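Local structure of diphthine synthase (Entamoeba histolytica, 3I4T) at residues Thr151-Glu159 and Arg207-Leu218. The protein probably methylates a modified histidine of elongation factor 2 with S-adenosylmethionine as methyl donor, a step in making diphthamide. Numbering follows the deposited sequence.
Sequences TVSVCFWSE and RYMTINQCIEQL
Q217 lies flat against the indole of W157 and reaches past it to the backbone of the 151-159 segment. Its CB leaves helix 211-225 toward that segment; with CG anti to the backbone N (chi1 -159°), the extended chain carries the amide to C155. CG sits over the six-membered ring of W157, a CH-pi contact 3.6 Å from the centroid; CD follows over the rim near CE2, and the amide stacks on the indole with planes 14° apart. At the tip the two amide atoms part. NE2 gives C155 O a nearly straight hydrogen bond of 2.9 Å, within the amide plane, and donates its second hydrogen to water 2, which W157 N also reaches. OE1 lies 3.4 Å from V154 CG1 and is hydrogen-bonded to Y166 OH; W157 NE1, close by but badly angled, turns to P163 O instead.

In this tetrapyrrole methylase fold the contact lies in the domain of the mixed sheet: strands 152-154 and 207-208 both pair with strand 180-187, and the helix packs across the chain emerging from the first. F156 lays its CZ against the backbone of M209, just ahead of the capping box that T210 and Q213 form at the helix start. R207 sets its guanidinium obliquely over one ring face, planes 48° apart, with NH2 nearest CG, a cation-pi contact with CZ 4.5 Å from the centroid. On the opposite face M209 CE makes a CH-pi contact at 4.0 Å, while Q213 NE2 meets the edge in plane. M209 bends at its last torsion to bring CE there, and its SD packs 3.8 Å from V154 CG1.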
loop_
_atom_site.group_PDB
_atom_site.type_symbol
_atom_site.label_atom_id
_atom_site.label_comp_id
_atom_site.label_asym_id
_atom_site.label_seq_id
_atom_site.Cartn_x
_atom_site.Cartn_y
_atom_site.Cartn_z
ATOM N N THR A 151 1.574 -5.536 10.577
ATOM C CA THR A 151 2.321 -6.451 9.723
ATOM C C THR A 151 3.436 -7.102 10.536
ATOM O O THR A 151 4.066 -6.443 11.387
ATOM C CB THR A 151 2.875 -5.689 8.502
ATOM O OG1 THR A 151 1.804 -4.966 7.873
ATOM C CG2 THR A 151 3.538 -6.619 7.489
ATOM N N VAL A 152 3.662 -8.400 10.298
ATOM C CA VAL A 152 4.677 -9.150 11.055
ATOM C C VAL A 152 5.695 -9.830 10.127
ATOM O O VAL A 152 5.400 -10.094 8.953
ATOM C CB VAL A 152 4.062 -10.187 12.031
ATOM C CG1 VAL A 152 3.122 -9.519 12.999
ATOM C CG2 VAL A 152 3.358 -11.304 11.276
ATOM N N SER A 153 6.883 -10.101 10.668
ATOM C CA SER A 153 7.983 -10.715 9.907
ATOM C C SER A 153 8.455 -12.006 10.551
ATOM O O SER A 153 8.736 -12.047 11.756
ATOM C CB SER A 153 9.174 -9.750 9.761
ATOM O OG SER A 153 8.867 -8.698 8.852
ATOM N N VAL A 154 8.538 -13.056 9.739
ATOM C CA VAL A 154 9.101 -14.325 10.185
ATOM C C VAL A 154 10.550 -14.420 9.697
ATOM O O VAL A 154 10.831 -14.164 8.528
ATOM C CB VAL A 154 8.243 -15.528 9.730
ATOM C CG1 VAL A 154 8.871 -16.839 10.175
ATOM C CG2 VAL A 154 6.841 -15.418 10.314
ATOM N N CYS A 155 11.455 -14.765 10.613
ATOM C CA CYS A 155 12.888 -14.853 10.332
ATOM C C CYS A 155 13.364 -16.303 10.229
ATOM O O CYS A 155 12.721 -17.214 10.769
ATOM C CB CYS A 155 13.680 -14.132 11.428
ATOM S SG CYS A 155 13.396 -12.326 11.495
ATOM N N PHE A 156 14.489 -16.503 9.537
ATOM C CA PHE A 156 15.163 -17.797 9.516
ATOM C C PHE A 156 15.776 -18.117 10.876
ATOM O O PHE A 156 16.537 -17.318 11.423
ATOM C CB PHE A 156 16.269 -17.836 8.448
ATOM C CG PHE A 156 15.775 -18.166 7.068
ATOM C CD1 PHE A 156 15.199 -19.400 6.796
ATOM C CD2 PHE A 156 15.907 -17.243 6.032
ATOM C CE1 PHE A 156 14.743 -19.706 5.526
ATOM C CE2 PHE A 156 15.453 -17.542 4.754
ATOM C CZ PHE A 156 14.878 -18.772 4.499
ATOM N N TRP A 157 15.450 -19.290 11.407
ATOM C CA TRP A 157 16.030 -19.743 12.665
ATOM C C TRP A 157 17.441 -20.277 12.462
ATOM O O TRP A 157 17.748 -20.863 11.417
ATOM C CB TRP A 157 15.135 -20.787 13.315
ATOM C CG TRP A 157 13.966 -20.188 14.041
ATOM C CD1 TRP A 157 13.604 -18.868 14.080
ATOM C CD2 TRP A 157 12.994 -20.892 14.818
ATOM N NE1 TRP A 157 12.475 -18.708 14.844
ATOM C CE2 TRP A 157 12.076 -19.935 15.308
ATOM C CE3 TRP A 157 12.813 -22.240 15.152
ATOM C CZ2 TRP A 157 10.986 -20.282 16.113
ATOM C CZ3 TRP A 157 11.727 -22.589 15.956
ATOM C CH2 TRP A 157 10.828 -21.611 16.429
ATOM N N SER A 158 18.285 -20.071 13.471
ATOM C CA SER A 158 19.713 -20.343 13.365
ATOM C C SER A 158 20.291 -20.721 14.729
ATOM O O SER A 158 20.502 -19.861 15.584
ATOM C CB SER A 158 20.425 -19.114 12.776
ATOM O OG SER A 158 21.782 -19.382 12.469
ATOM N N GLU A 159 20.529 -22.021 14.917
ATOM C CA GLU A 159 21.095 -22.574 16.157
ATOM C C GLU A 159 20.205 -22.300 17.353
ATOM O O GLU A 159 19.150 -22.909 17.500
ATOM C CB GLU A 159 22.514 -22.044 16.430
ATOM C CG GLU A 159 23.535 -22.310 15.324
ATOM C CD GLU A 159 23.911 -23.772 15.190
ATOM O OE1 GLU A 159 23.638 -24.562 16.127
ATOM O OE2 GLU A 159 24.493 -24.129 14.135
ATOM N N ARG A 207 18.718 -16.498 -0.222
ATOM C CA ARG A 207 17.793 -17.545 0.173
ATOM C C ARG A 207 16.487 -16.893 0.625
ATOM O O ARG A 207 16.461 -16.101 1.559
ATOM C CB ARG A 207 18.422 -18.412 1.282
ATOM C CG ARG A 207 17.809 -19.799 1.453
ATOM C CD ARG A 207 18.680 -20.704 2.342
ATOM N NE ARG A 207 18.538 -20.470 3.790
ATOM C CZ ARG A 207 19.456 -19.887 4.567
ATOM N NH1 ARG A 207 20.602 -19.451 4.052
ATOM N NH2 ARG A 207 19.231 -19.735 5.869
ATOM N N TYR A 208 15.410 -17.211 -0.075
ATOM C CA TYR A 208 14.094 -16.687 0.246
ATOM C C TYR A 208 13.304 -17.713 1.036
ATOM O O TYR A 208 13.212 -18.879 0.639
ATOM C CB TYR A 208 13.346 -16.348 -1.035
ATOM C CG TYR A 208 13.850 -15.110 -1.724
ATOM C CD1 TYR A 208 13.141 -13.910 -1.623
ATOM C CD2 TYR A 208 15.028 -15.132 -2.491
ATOM C CE1 TYR A 208 13.585 -12.759 -2.259
ATOM C CE2 TYR A 208 15.491 -13.981 -3.125
ATOM C CZ TYR A 208 14.761 -12.797 -3.000
ATOM O OH TYR A 208 15.189 -11.637 -3.607
ATOM N N MET A 209 12.741 -17.284 2.162
ATOM C CA MET A 209 11.892 -18.162 2.950
ATOM C C MET A 209 10.635 -18.477 2.170
ATOM O O MET A 209 10.086 -17.614 1.486
ATOM C CB MET A 209 11.540 -17.527 4.296
ATOM C CG MET A 209 10.607 -18.374 5.153
ATOM S SD MET A 209 10.294 -17.637 6.756
ATOM C CE MET A 209 11.764 -18.134 7.658
ATOM N N THR A 210 10.194 -19.723 2.282
ATOM C CA THR A 210 8.958 -20.184 1.663
ATOM C C THR A 210 7.793 -20.166 2.638
ATOM O O THR A 210 7.966 -20.208 3.856
ATOM C CB THR A 210 9.101 -21.640 1.158
ATOM O OG1 THR A 210 9.332 -22.513 2.279
ATOM C CG2 THR A 210 10.252 -21.766 0.165
ATOM N N ILE A 211 6.592 -20.119 2.079
ATOM C CA ILE A 211 5.363 -20.364 2.816
ATOM C C ILE A 211 5.442 -21.655 3.640
ATOM O O ILE A 211 4.971 -21.688 4.786
ATOM C CB ILE A 211 4.182 -20.409 1.827
ATOM C CG1 ILE A 211 3.801 -18.983 1.419
ATOM C CG2 ILE A 211 2.982 -21.171 2.401
ATOM C CD1 ILE A 211 3.086 -18.883 0.078
ATOM N N ASN A 212 6.032 -22.703 3.045
ATOM C CA ASN A 212 6.203 -24.013 3.680
ATOM C C ASN A 212 7.003 -23.915 4.981
ATOM O O ASN A 212 6.556 -24.389 6.034
ATOM C CB ASN A 212 6.884 -25.010 2.720
ATOM C CG ASN A 212 6.217 -25.068 1.345
ATOM O OD1 ASN A 212 6.674 -24.424 0.399
ATOM N ND2 ASN A 212 5.138 -25.839 1.230
ATOM N N GLN A 213 8.181 -23.291 4.896
ATOM C CA GLN A 213 9.053 -23.066 6.052
ATOM C C GLN A 213 8.426 -22.101 7.047
ATOM O O GLN A 213 8.688 -22.187 8.246
ATOM C CB GLN A 213 10.402 -22.498 5.619
ATOM C CG GLN A 213 11.230 -23.411 4.768
ATOM C CD GLN A 213 12.359 -22.675 4.062
ATOM O OE1 GLN A 213 12.141 -21.670 3.377
ATOM N NE2 GLN A 213 13.573 -23.180 4.218
ATOM N N CYS A 214 7.621 -21.170 6.542
ATOM C CA CYS A 214 6.897 -20.228 7.389
ATOM C C CYS A 214 5.851 -20.946 8.237
ATOM O O CYS A 214 5.808 -20.770 9.448
ATOM C CB CYS A 214 6.220 -19.142 6.545
ATOM S SG CYS A 214 5.107 -18.080 7.529
ATOM N N ILE A 215 5.002 -21.740 7.586
ATOM C CA ILE A 215 3.952 -22.486 8.282
ATOM C C ILE A 215 4.573 -23.473 9.262
ATOM O O ILE A 215 4.099 -23.619 10.374
ATOM C CB ILE A 215 2.995 -23.205 7.285
ATOM C CG1 ILE A 215 2.159 -22.190 6.498
ATOM C CG2 ILE A 215 2.091 -24.196 8.002
ATOM C CD1 ILE A 215 1.346 -22.800 5.388
ATOM N N GLU A 216 5.653 -24.125 8.862
ATOM C CA GLU A 216 6.329 -25.061 9.748
ATOM C C GLU A 216 6.697 -24.376 11.059
ATOM O O GLU A 216 6.366 -24.870 12.136
ATOM C CB GLU A 216 7.585 -25.633 9.072
ATOM C CG GLU A 216 8.197 -26.833 9.775
ATOM C CD GLU A 216 9.648 -27.061 9.359
ATOM O OE1 GLU A 216 10.462 -26.105 9.466
ATOM O OE2 GLU A 216 9.981 -28.196 8.928
ATOM N N GLN A 217 7.363 -23.228 10.957
ATOM C CA GLN A 217 7.819 -22.489 12.132
ATOM C C GLN A 217 6.653 -22.009 13.009
ATOM O O GLN A 217 6.717 -22.113 14.235
ATOM C CB GLN A 217 8.689 -21.300 11.716
ATOM C CG GLN A 217 9.593 -20.819 12.834
ATOM C CD GLN A 217 10.233 -19.477 12.551
ATOM O OE1 GLN A 217 9.773 -18.449 13.048
ATOM N NE2 GLN A 217 11.306 -19.480 11.770
ATOM N N LEU A 218 5.600 -21.491 12.375
ATOM C CA LEU A 218 4.406 -21.030 13.089
ATOM C C LEU A 218 3.748 -22.154 13.884
ATOM O O LEU A 218 3.296 -21.939 15.017
ATOM C CB LEU A 218 3.368 -20.397 12.140
ATOM C CG LEU A 218 3.676 -19.107 11.365
ATOM C CD1 LEU A 218 2.490 -18.715 10.513
ATOM C CD2 LEU A 218 4.053 -17.952 12.253
HETATM O O HOH W 1 11.280 -15.532 13.398
HETATM O O HOH W 2 13.674 -21.171 10.370
#